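Local coordinates for protein putative O-Methyltransferase (Corynebacterium glutamicum, PDB 3DR5) that probably transfers a methyl group from S-adenosyl-L-methionine to a hydroxyl oxygen of a still unidentified substrate, as an O-methyltransferase, at residues 139-147 against 179-190; 125-136 against 151-162. One frame throughout, in Å; residues are numbered along the deposited sequence.

Together the two contacts are a worked example of how a Rossmann-like methyltransferase domain is layered. Contact 2 pairs strands 130-135 and 157-161 in the middle of the mixed sheet, and contact 1 packs against each other the helices 142-152 and 178-190 that lie over one face of it. Helix 142-152 serves both, since its C-terminal end, Pro151 and Leu152, belongs to contact 2. The centres are about 17 Å apart, yet the layers touch: Ile190 CD1 of contact 1 lies 3.5 Å from Leu161 CD1 of contact 2, and Leu145 CD2 is 3.9 Å from Gly135 CA. In this fold the cofactor usually binds at the C-terminal ends of the parallel strands.

Contact 1: residues 139-147 against 179-190; sequences PMDLKALVD and DTQAARDADEYI
Helices 142-147 and 179-190 run in the same general direction, 31° apart, with axes 9.3 Å from each other at closest approach; they are neighbours on one face of the Rossmann-like sheet. Three alanines, Ala182, Ala183 and Ala186, keep the backbones close from Pro139 to Lys143, the CA atoms of Pro139 and Ala183 being 5.0 Å apart; between Val146 and Ile190 the CA distance widens to 7.7 Å. The Pro139 ring sets its CG against the carboxylate carbon of Asp179, and a water joins Met140 N to Asp179 OD1. Met140, a selenomethionine, passes its CG by Ala182 CB. Further along, Leu142 CB meets Ala186 CB at 3.7 Å, and Val146 CG2 packs on Ile190 CG1.

Toward the outer side the contact turns polar. The Lys143 chain crosses the Tyr189 ring at about a right angle: CE makes a CH-pi contact over a face, 3.7 Å from the centroid and 11° off the normal, and NZ follows over that face in cation-pi range, salt-bridged also to Asp147 OD2. The carboxylate of Asp147 stands 78° from the ring plane, and its OD1 accepts the Tyr189 OH hydrogen bond at 2.8 Å through the syn lone pair.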
loop_
_atom_site.group_PDB
_atom_site.type_symbol
_atom_site.label_atom_id
_atom_site.label_comp_id
_atom_site.label_asym_id
_atom_site.label_seq_id
_atom_site.Cartn_x
_atom_site.Cartn_y
_atom_site.Cartn_z
ATOM N N PRO A 139 20.366 -8.397 -1.327
ATOM C CA PRO A 139 19.607 -9.397 -2.081
ATOM C C PRO A 139 19.943 -10.827 -1.675
ATOM O O PRO A 139 19.128 -11.737 -1.850
ATOM C CB PRO A 139 19.962 -9.094 -3.550
ATOM C CG PRO A 139 21.111 -8.106 -3.488
ATOM C CD PRO A 139 20.917 -7.357 -2.212
HETATM N N MSE A 140 21.141 -11.031 -1.137
HETATM C CA MSE A 140 21.540 -12.374 -0.722
HETATM C C MSE A 140 20.904 -12.767 0.611
HETATM O O MSE A 140 20.890 -13.940 0.982
HETATM C CB MSE A 140 23.076 -12.489 -0.669
HETATM C CG MSE A 140 23.729 -12.553 -2.071
HETATM SE SE MSE A 140 24.528 -14.276 -2.550
HETATM C CE MSE A 140 23.460 -15.463 -1.448
ATOM N N ASP A 141 20.363 -11.785 1.326
ATOM C CA ASP A 141 19.711 -12.046 2.606
ATOM C C ASP A 141 18.181 -12.107 2.514
ATOM O O ASP A 141 17.517 -12.475 3.484
ATOM C CB ASP A 141 20.088 -10.968 3.621
ATOM C CG ASP A 141 21.499 -11.122 4.145
ATOM O OD1 ASP A 141 21.897 -12.274 4.387
ATOM O OD2 ASP A 141 22.198 -10.101 4.337
ATOM N N LEU A 142 17.624 -11.770 1.350
ATOM C CA LEU A 142 16.171 -11.723 1.193
ATOM C C LEU A 142 15.376 -12.949 1.567
ATOM O O LEU A 142 14.409 -12.857 2.333
ATOM C CB LEU A 142 15.798 -11.266 -0.221
ATOM C CG LEU A 142 16.083 -9.797 -0.573
ATOM C CD1 LEU A 142 15.884 -9.581 -2.065
ATOM C CD2 LEU A 142 15.161 -8.882 0.225
ATOM N N LYS A 143 15.797 -14.088 1.041
ATOM C CA LYS A 143 15.146 -15.351 1.314
ATOM C C LYS A 143 15.187 -15.654 2.809
ATOM O O LYS A 143 14.176 -16.023 3.416
ATOM C CB LYS A 143 15.863 -16.472 0.560
ATOM C CG LYS A 143 14.935 -17.468 -0.125
ATOM C CD LYS A 143 15.349 -18.916 0.118
ATOM C CE LYS A 143 14.501 -19.551 1.219
ATOM N NZ LYS A 143 14.814 -20.992 1.440
ATOM N N ALA A 144 16.363 -15.500 3.403
ATOM C CA ALA A 144 16.537 -15.774 4.823
ATOM C C ALA A 144 15.675 -14.832 5.655
ATOM O O ALA A 144 15.129 -15.226 6.687
ATOM C CB ALA A 144 18.014 -15.637 5.212
ATOM N N LEU A 145 15.543 -13.589 5.200
ATOM C CA LEU A 145 14.739 -12.624 5.928
ATOM C C LEU A 145 13.259 -13.038 5.883
ATOM O O LEU A 145 12.542 -12.900 6.878
ATOM C CB LEU A 145 14.937 -11.203 5.356
ATOM C CG LEU A 145 14.248 -10.099 6.173
ATOM C CD1 LEU A 145 14.807 -10.095 7.604
ATOM C CD2 LEU A 145 14.455 -8.738 5.505
ATOM N N VAL A 146 12.809 -13.550 4.736
ATOM C CA VAL A 146 11.420 -13.994 4.568
ATOM C C VAL A 146 11.121 -15.168 5.499
ATOM O O VAL A 146 10.080 -15.218 6.152
ATOM C CB VAL A 146 11.155 -14.454 3.120
ATOM C CG1 VAL A 146 9.727 -14.936 2.979
ATOM C CG2 VAL A 146 11.433 -13.318 2.150
ATOM N N ASP A 147 12.048 -16.121 5.540
ATOM C CA ASP A 147 11.899 -17.301 6.385
ATOM C C ASP A 147 11.931 -16.904 7.848
ATOM O O ASP A 147 11.243 -17.497 8.675
ATOM C CB ASP A 147 13.018 -18.307 6.104
ATOM C CG ASP A 147 12.974 -18.840 4.691
ATOM O OD1 ASP A 147 11.855 -19.072 4.183
ATOM O OD2 ASP A 147 14.051 -19.033 4.090
ATOM N N ASP A 179 24.255 -11.275 -6.912
ATOM C CA ASP A 179 23.060 -10.616 -6.395
ATOM C C ASP A 179 21.775 -10.807 -7.181
ATOM O O ASP A 179 20.757 -11.227 -6.621
ATOM C CB ASP A 179 23.342 -9.121 -6.182
ATOM C CG ASP A 179 24.206 -8.863 -4.940
ATOM O OD1 ASP A 179 24.344 -9.784 -4.097
ATOM O OD2 ASP A 179 24.732 -7.736 -4.804
ATOM N N THR A 180 21.827 -10.503 -8.471
ATOM C CA THR A 180 20.664 -10.641 -9.326
ATOM C C THR A 180 20.075 -12.049 -9.192
ATOM O O THR A 180 18.852 -12.226 -9.166
ATOM C CB THR A 180 21.037 -10.372 -10.805
ATOM O OG1 THR A 180 19.869 -9.963 -11.523
ATOM C CG2 THR A 180 21.593 -11.628 -11.468
ATOM N N GLN A 181 20.952 -13.046 -9.104
ATOM C CA GLN A 181 20.536 -14.442 -8.988
ATOM C C GLN A 181 19.870 -14.732 -7.647
ATOM O O GLN A 181 18.958 -15.563 -7.567
ATOM C CB GLN A 181 21.749 -15.361 -9.172
ATOM C CG GLN A 181 21.424 -16.837 -9.272
ATOM C CD GLN A 181 22.652 -17.665 -9.616
ATOM O OE1 GLN A 181 23.616 -17.149 -10.184
ATOM N NE2 GLN A 181 22.610 -18.957 -9.299
ATOM N N ALA A 182 20.326 -14.046 -6.602
ATOM C CA ALA A 182 19.761 -14.224 -5.268
ATOM C C ALA A 182 18.410 -13.498 -5.219
ATOM O O ALA A 182 17.435 -14.036 -4.693
ATOM C CB ALA A 182 20.716 -13.660 -4.208
ATOM N N ALA A 183 18.358 -12.286 -5.773
ATOM C CA ALA A 183 17.119 -11.515 -5.811
ATOM C C ALA A 183 16.085 -12.299 -6.650
ATOM O O ALA A 183 14.905 -12.353 -6.299
ATOM C CB ALA A 183 17.379 -10.135 -6.424
ATOM N N ARG A 184 16.523 -12.913 -7.753
ATOM C CA ARG A 184 15.620 -13.695 -8.603
ATOM C C ARG A 184 15.050 -14.887 -7.827
ATOM O O ARG A 184 13.850 -15.165 -7.902
ATOM C CB ARG A 184 16.350 -14.214 -9.841
ATOM C CG ARG A 184 15.513 -14.154 -11.110
ATOM C CD ARG A 184 16.027 -15.093 -12.189
ATOM N NE ARG A 184 17.426 -14.859 -12.535
ATOM C CZ ARG A 184 17.909 -13.700 -12.970
ATOM N NH1 ARG A 184 17.108 -12.659 -13.117
ATOM N NH2 ARG A 184 19.199 -13.580 -13.262
ATOM N N ASP A 185 15.907 -15.591 -7.084
ATOM C CA ASP A 185 15.457 -16.747 -6.302
ATOM C C ASP A 185 14.506 -16.318 -5.187
ATOM O O ASP A 185 13.546 -17.026 -4.862
ATOM C CB ASP A 185 16.644 -17.503 -5.697
ATOM C CG ASP A 185 16.207 -18.695 -4.871
ATOM O OD1 ASP A 185 15.925 -18.522 -3.668
ATOM O OD2 ASP A 185 16.129 -19.808 -5.433
ATOM N N ALA A 186 14.774 -15.156 -4.602
ATOM C CA ALA A 186 13.923 -14.625 -3.541
ATOM C C ALA A 186 12.527 -14.368 -4.137
ATOM O O ALA A 186 11.520 -14.818 -3.597
ATOM C CB ALA A 186 14.514 -13.324 -3.001
ATOM N N ASP A 187 12.475 -13.644 -5.252
ATOM C CA ASP A 187 11.209 -13.327 -5.912
ATOM C C ASP A 187 10.455 -14.628 -6.225
ATOM O O ASP A 187 9.291 -14.794 -5.846
ATOM C CB ASP A 187 11.489 -12.534 -7.198
ATOM C CG ASP A 187 10.219 -12.038 -7.875
ATOM O OD1 ASP A 187 9.553 -11.124 -7.331
ATOM O OD2 ASP A 187 9.885 -12.577 -8.956
ATOM N N GLU A 188 11.123 -15.546 -6.918
ATOM C CA GLU A 188 10.521 -16.830 -7.267
ATOM C C GLU A 188 10.076 -17.578 -6.004
ATOM O O GLU A 188 9.011 -18.191 -5.979
ATOM C CB GLU A 188 11.531 -17.675 -8.055
ATOM C CG GLU A 188 11.085 -19.097 -8.325
ATOM C CD GLU A 188 12.077 -19.849 -9.185
ATOM O OE1 GLU A 188 12.470 -19.305 -10.239
ATOM O OE2 GLU A 188 12.455 -20.984 -8.819
ATOM N N TYR A 189 10.897 -17.528 -4.958
ATOM C CA TYR A 189 10.567 -18.191 -3.694
ATOM C C TYR A 189 9.376 -17.509 -3.022
ATOM O O TYR A 189 8.457 -18.172 -2.534
ATOM C CB TYR A 189 11.748 -18.147 -2.733
ATOM C CG TYR A 189 11.430 -18.772 -1.397
ATOM C CD1 TYR A 189 11.241 -20.149 -1.283
ATOM C CD2 TYR A 189 11.285 -17.989 -0.253
ATOM C CE1 TYR A 189 10.922 -20.732 -0.064
ATOM C CE2 TYR A 189 10.962 -18.562 0.976
ATOM C CZ TYR A 189 10.782 -19.933 1.060
ATOM O OH TYR A 189 10.477 -20.513 2.267
ATOM N N ILE A 190 9.393 -16.179 -2.991
ATOM C CA ILE A 190 8.310 -15.422 -2.380
ATOM C C ILE A 190 6.979 -15.719 -3.087
ATOM O O ILE A 190 5.945 -15.875 -2.438
ATOM C CB ILE A 190 8.618 -13.897 -2.416
ATOM C CG1 ILE A 190 9.632 -13.552 -1.318
ATOM C CG2 ILE A 190 7.325 -13.084 -2.256
ATOM C CD1 ILE A 190 10.197 -12.142 -1.413
HETATM O O HOH W 1 23.910 -9.544 -1.385
#

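Contact 2: residues 125-136 against 151-162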
loop_
_atom_site.group_PDB
_atom_site.type_symbol
_atom_site.label_atom_id
_atom_site.label_comp_id
_atom_site.label_asym_id
_atom_site.label_seq_id
_atom_site.Cartn_x
_atom_site.Cartn_y
_atom_site.Cartn_z
ATOM N N LEU A 125 12.628 -13.535 18.895
ATOM C CA LEU A 125 11.396 -12.779 19.009
ATOM C C LEU A 125 10.199 -13.721 18.988
ATOM O O LEU A 125 10.293 -14.845 18.516
ATOM C CB LEU A 125 11.315 -11.743 17.871
ATOM C CG LEU A 125 12.485 -10.747 17.774
ATOM C CD1 LEU A 125 12.380 -9.979 16.460
ATOM C CD2 LEU A 125 12.485 -9.786 18.963
ATOM N N ALA A 126 9.072 -13.252 19.505
ATOM C CA ALA A 126 7.872 -14.075 19.577
ATOM C C ALA A 126 7.136 -14.244 18.256
ATOM O O ALA A 126 6.866 -13.273 17.556
ATOM C CB ALA A 126 6.923 -13.506 20.643
ATOM N N ASN A 127 6.816 -15.491 17.927
ATOM C CA ASN A 127 6.090 -15.807 16.704
ATOM C C ASN A 127 4.668 -15.232 16.723
ATOM O O ASN A 127 4.060 -15.088 17.789
ATOM C CB ASN A 127 5.967 -17.320 16.519
ATOM C CG ASN A 127 7.233 -17.962 16.002
ATOM O OD1 ASN A 127 8.033 -17.324 15.316
ATOM N ND2 ASN A 127 7.415 -19.252 16.310
ATOM N N ASP A 128 4.151 -14.887 15.544
ATOM C CA ASP A 128 2.776 -14.398 15.424
ATOM C C ASP A 128 2.474 -13.189 16.298
ATOM O O ASP A 128 1.385 -13.084 16.870
ATOM C CB ASP A 128 1.833 -15.556 15.792
ATOM C CG ASP A 128 0.387 -15.314 15.372
ATOM O OD1 ASP A 128 0.171 -14.836 14.239
ATOM O OD2 ASP A 128 -0.536 -15.618 16.168
ATOM N N SER A 129 3.419 -12.264 16.391
ATOM C CA SER A 129 3.226 -11.095 17.239
ATOM C C SER A 129 3.366 -9.749 16.545
ATOM O O SER A 129 3.106 -8.711 17.150
ATOM C CB SER A 129 4.214 -11.137 18.398
ATOM O OG SER A 129 3.729 -11.878 19.496
ATOM N N TYR A 130 3.755 -9.756 15.279
ATOM C CA TYR A 130 3.973 -8.511 14.572
ATOM C C TYR A 130 3.051 -8.291 13.387
ATOM O O TYR A 130 2.772 -9.208 12.620
ATOM C CB TYR A 130 5.445 -8.449 14.151
ATOM C CG TYR A 130 6.394 -8.456 15.336
ATOM C CD1 TYR A 130 6.711 -7.271 16.005
ATOM C CD2 TYR A 130 6.889 -9.657 15.855
ATOM C CE1 TYR A 130 7.506 -7.273 17.152
ATOM C CE2 TYR A 130 7.682 -9.675 17.001
ATOM C CZ TYR A 130 7.981 -8.474 17.650
ATOM O OH TYR A 130 8.766 -8.483 18.783
ATOM N N GLN A 131 2.595 -7.050 13.246
ATOM C CA GLN A 131 1.686 -6.658 12.175
ATOM C C GLN A 131 2.403 -6.078 10.954
ATOM O O GLN A 131 1.818 -5.969 9.873
ATOM C CB GLN A 131 0.703 -5.613 12.698
ATOM C CG GLN A 131 1.364 -4.239 12.900
ATOM C CD GLN A 131 0.555 -3.290 13.769
ATOM O OE1 GLN A 131 -0.156 -2.421 13.267
ATOM N NE2 GLN A 131 0.649 -3.466 15.079
ATOM N N LEU A 132 3.666 -5.701 11.121
ATOM C CA LEU A 132 4.407 -5.096 10.020
ATOM C C LEU A 132 5.912 -5.242 10.196
ATOM O O LEU A 132 6.457 -4.976 11.269
ATOM C CB LEU A 132 4.042 -3.604 9.905
ATOM C CG LEU A 132 4.809 -2.708 8.916
ATOM C CD1 LEU A 132 4.454 -3.100 7.485
ATOM C CD2 LEU A 132 4.472 -1.236 9.159
ATOM N N VAL A 133 6.582 -5.673 9.135
ATOM C CA VAL A 133 8.021 -5.821 9.163
ATOM C C VAL A 133 8.604 -5.206 7.891
ATOM O O VAL A 133 8.233 -5.569 6.773
ATOM C CB VAL A 133 8.440 -7.313 9.273
ATOM C CG1 VAL A 133 9.967 -7.437 9.269
ATOM C CG2 VAL A 133 7.863 -7.917 10.553
ATOM N N PHE A 134 9.502 -4.248 8.074
ATOM C CA PHE A 134 10.173 -3.594 6.965
ATOM C C PHE A 134 11.615 -4.082 6.974
ATOM O O PHE A 134 12.298 -4.058 8.010
ATOM C CB PHE A 134 10.174 -2.067 7.117
ATOM C CG PHE A 134 11.037 -1.370 6.103
ATOM C CD1 PHE A 134 10.546 -1.066 4.837
ATOM C CD2 PHE A 134 12.360 -1.052 6.407
ATOM C CE1 PHE A 134 11.372 -0.464 3.876
ATOM C CE2 PHE A 134 13.196 -0.454 5.457
ATOM C CZ PHE A 134 12.698 -0.154 4.190
ATOM N N GLY A 135 12.073 -4.536 5.814
ATOM C CA GLY A 135 13.436 -5.010 5.707
ATOM C C GLY A 135 14.246 -4.328 4.613
ATOM O O GLY A 135 13.796 -4.196 3.473
ATOM N N GLN A 136 15.423 -3.837 4.983
ATOM C CA GLN A 136 16.328 -3.227 4.024
ATOM C C GLN A 136 17.605 -4.063 4.158
ATOM O O GLN A 136 18.462 -3.806 5.010
ATOM C CB GLN A 136 16.633 -1.757 4.358
ATOM C CG GLN A 136 17.623 -1.138 3.382
ATOM C CD GLN A 136 16.958 -0.498 2.178
ATOM O OE1 GLN A 136 17.168 -0.918 1.039
ATOM N NE2 GLN A 136 16.155 0.527 2.424
ATOM N N PRO A 151 7.253 -16.302 10.290
ATOM C CA PRO A 151 6.676 -16.812 11.538
ATOM C C PRO A 151 6.265 -15.712 12.515
ATOM O O PRO A 151 5.315 -15.876 13.274
ATOM C CB PRO A 151 7.798 -17.675 12.127
ATOM C CG PRO A 151 8.642 -18.041 10.951
ATOM C CD PRO A 151 8.619 -16.814 10.079
ATOM N N LEU A 152 6.987 -14.593 12.496
ATOM C CA LEU A 152 6.712 -13.480 13.408
ATOM C C LEU A 152 5.477 -12.675 13.014
ATOM O O LEU A 152 4.828 -12.050 13.851
ATOM C CB LEU A 152 7.925 -12.550 13.472
ATOM C CG LEU A 152 9.301 -13.179 13.744
ATOM C CD1 LEU A 152 10.416 -12.149 13.505
ATOM C CD2 LEU A 152 9.352 -13.708 15.171
ATOM N N LEU A 153 5.154 -12.704 11.729
ATOM C CA LEU A 153 4.012 -11.967 11.195
ATOM C C LEU A 153 2.664 -12.529 11.549
ATOM O O LEU A 153 2.475 -13.739 11.530
ATOM C CB LEU A 153 4.085 -11.891 9.677
ATOM C CG LEU A 153 4.851 -10.762 8.990
ATOM C CD1 LEU A 153 4.747 -10.938 7.474
ATOM C CD2 LEU A 153 4.261 -9.397 9.416
ATOM N N ARG A 154 1.721 -11.651 11.878
ATOM C CA ARG A 154 0.363 -12.093 12.163
ATOM C C ARG A 154 -0.406 -12.047 10.822
ATOM O O ARG A 154 0.033 -11.385 9.865
ATOM C CB ARG A 154 -0.307 -11.168 13.185
ATOM C CG ARG A 154 0.356 -11.209 14.544
ATOM C CD ARG A 154 -0.115 -10.085 15.446
ATOM N NE ARG A 154 -1.489 -10.266 15.903
ATOM C CZ ARG A 154 -1.874 -11.191 16.779
ATOM N NH1 ARG A 154 -0.987 -12.030 17.304
ATOM N NH2 ARG A 154 -3.147 -11.263 17.140
ATOM N N ARG A 155 -1.538 -12.748 10.749
ATOM C CA ARG A 155 -2.362 -12.755 9.541
ATOM C C ARG A 155 -2.876 -11.322 9.410
ATOM O O ARG A 155 -3.268 -10.695 10.408
ATOM C CB ARG A 155 -3.524 -13.754 9.698
ATOM C CG ARG A 155 -3.046 -15.152 10.070
ATOM C CD ARG A 155 -4.215 -16.101 10.153
ATOM N NE ARG A 155 -4.662 -16.516 8.827
ATOM C CZ ARG A 155 -4.297 -17.650 8.235
ATOM N NH1 ARG A 155 -3.477 -18.492 8.855
ATOM N NH2 ARG A 155 -4.749 -17.938 7.019
ATOM N N GLY A 156 -2.881 -10.814 8.181
ATOM C CA GLY A 156 -3.272 -9.434 7.932
ATOM C C GLY A 156 -1.984 -8.597 8.055
ATOM O O GLY A 156 -1.981 -7.374 7.839
ATOM N N GLY A 157 -0.870 -9.267 8.381
ATOM C CA GLY A 157 0.422 -8.601 8.541
ATOM C C GLY A 157 1.217 -8.538 7.257
ATOM O O GLY A 157 1.117 -9.422 6.408
ATOM N N ALA A 158 2.039 -7.503 7.130
ATOM C CA ALA A 158 2.826 -7.311 5.924
ATOM C C ALA A 158 4.322 -7.262 6.105
ATOM O O ALA A 158 4.824 -6.606 7.018
ATOM C CB ALA A 158 2.377 -6.046 5.201
ATOM N N LEU A 159 5.025 -7.947 5.208
ATOM C CA LEU A 159 6.475 -7.920 5.172
ATOM C C LEU A 159 6.780 -7.021 3.958
ATOM O O LEU A 159 6.324 -7.288 2.838
ATOM C CB LEU A 159 7.053 -9.325 4.927
ATOM C CG LEU A 159 8.558 -9.407 4.639
ATOM C CD1 LEU A 159 9.364 -8.886 5.830
ATOM C CD2 LEU A 159 8.910 -10.862 4.351
ATOM N N VAL A 160 7.534 -5.948 4.184
ATOM C CA VAL A 160 7.902 -5.010 3.124
ATOM C C VAL A 160 9.400 -5.090 2.832
ATOM O O VAL A 160 10.230 -4.789 3.698
ATOM C CB VAL A 160 7.521 -3.566 3.511
ATOM C CG1 VAL A 160 7.850 -2.621 2.371
ATOM C CG2 VAL A 160 6.029 -3.498 3.832
ATOM N N LEU A 161 9.742 -5.498 1.608
ATOM C CA LEU A 161 11.142 -5.656 1.198
ATOM C C LEU A 161 11.588 -4.598 0.195
ATOM O O LEU A 161 11.226 -4.641 -0.981
ATOM C CB LEU A 161 11.352 -7.056 0.608
ATOM C CG LEU A 161 10.883 -8.209 1.517
ATOM C CD1 LEU A 161 10.933 -9.538 0.756
ATOM C CD2 LEU A 161 11.749 -8.266 2.768
ATOM N N ALA A 162 12.387 -3.649 0.672
ATOM C CA ALA A 162 12.893 -2.565 -0.169
ATOM C C ALA A 162 13.882 -3.016 -1.243
ATOM O O ALA A 162 14.668 -3.941 -1.023
ATOM C CB ALA A 162 13.548 -1.502 0.702
HETATM O O HOH W 2 -2.119 -14.214 13.430
HETATM O O HOH W 3 1.246 -16.241 12.187
HETATM O O HOH W 4 15.380 -5.404 1.509
#
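Val133 and Leu159 sit side by side on neighbouring parallel strands whose axes lie 4.7 Å apart, their side chains on the same face of the sheet. Val133 CG1 rests 3.8 Å from Leu159 CD1, while its other branch, CG2, meets Leu153 CD2. Gly135, without a side chain, follows along the strand and pairs with Leu161, which does point to this face; helix 142-152 covers it. On the other face Val160 is the bump between two neighbours: CG2 reaches Leu132 CD1 at 4.0 Å and CG1 reaches Phe134 CD1. With its CG anti to the backbone N (chi1 171°), Phe134 leans its ring toward the C-terminal end of the strand until CZ touches Ala162 CB at 3.8 Å. Helix 39-51 covers this side through Leu45 and Leu48.

Leu152 fills the hollow between the 125-129 loop and Tyr130. Its CD2 touches Leu125 CB, and its CB lies by Tyr130 CD2. Leu152 O accepts from Ser129 N and Tyr130 N, which arrive from opposite faces of its carbonyl plane. Arg154 crosses Asp128 at about a right angle; its NH1 donates to Asp128 O at 2.6 Å, a bent bond (137° at the hydrogen) although the acceptor lies near the guanidinium plane, whereas the link to the Asp128 carboxylate is long and purely electrostatic. A type II turn from Arg154 to Gly157, with Gly156 at a corner, then carries the chain into strand 157-161. Strand 130-135, helix 142-152 and strand 157-161 thus form a beta-alpha-beta crossover, the repeating element of the Rossmann-like methyltransferase fold.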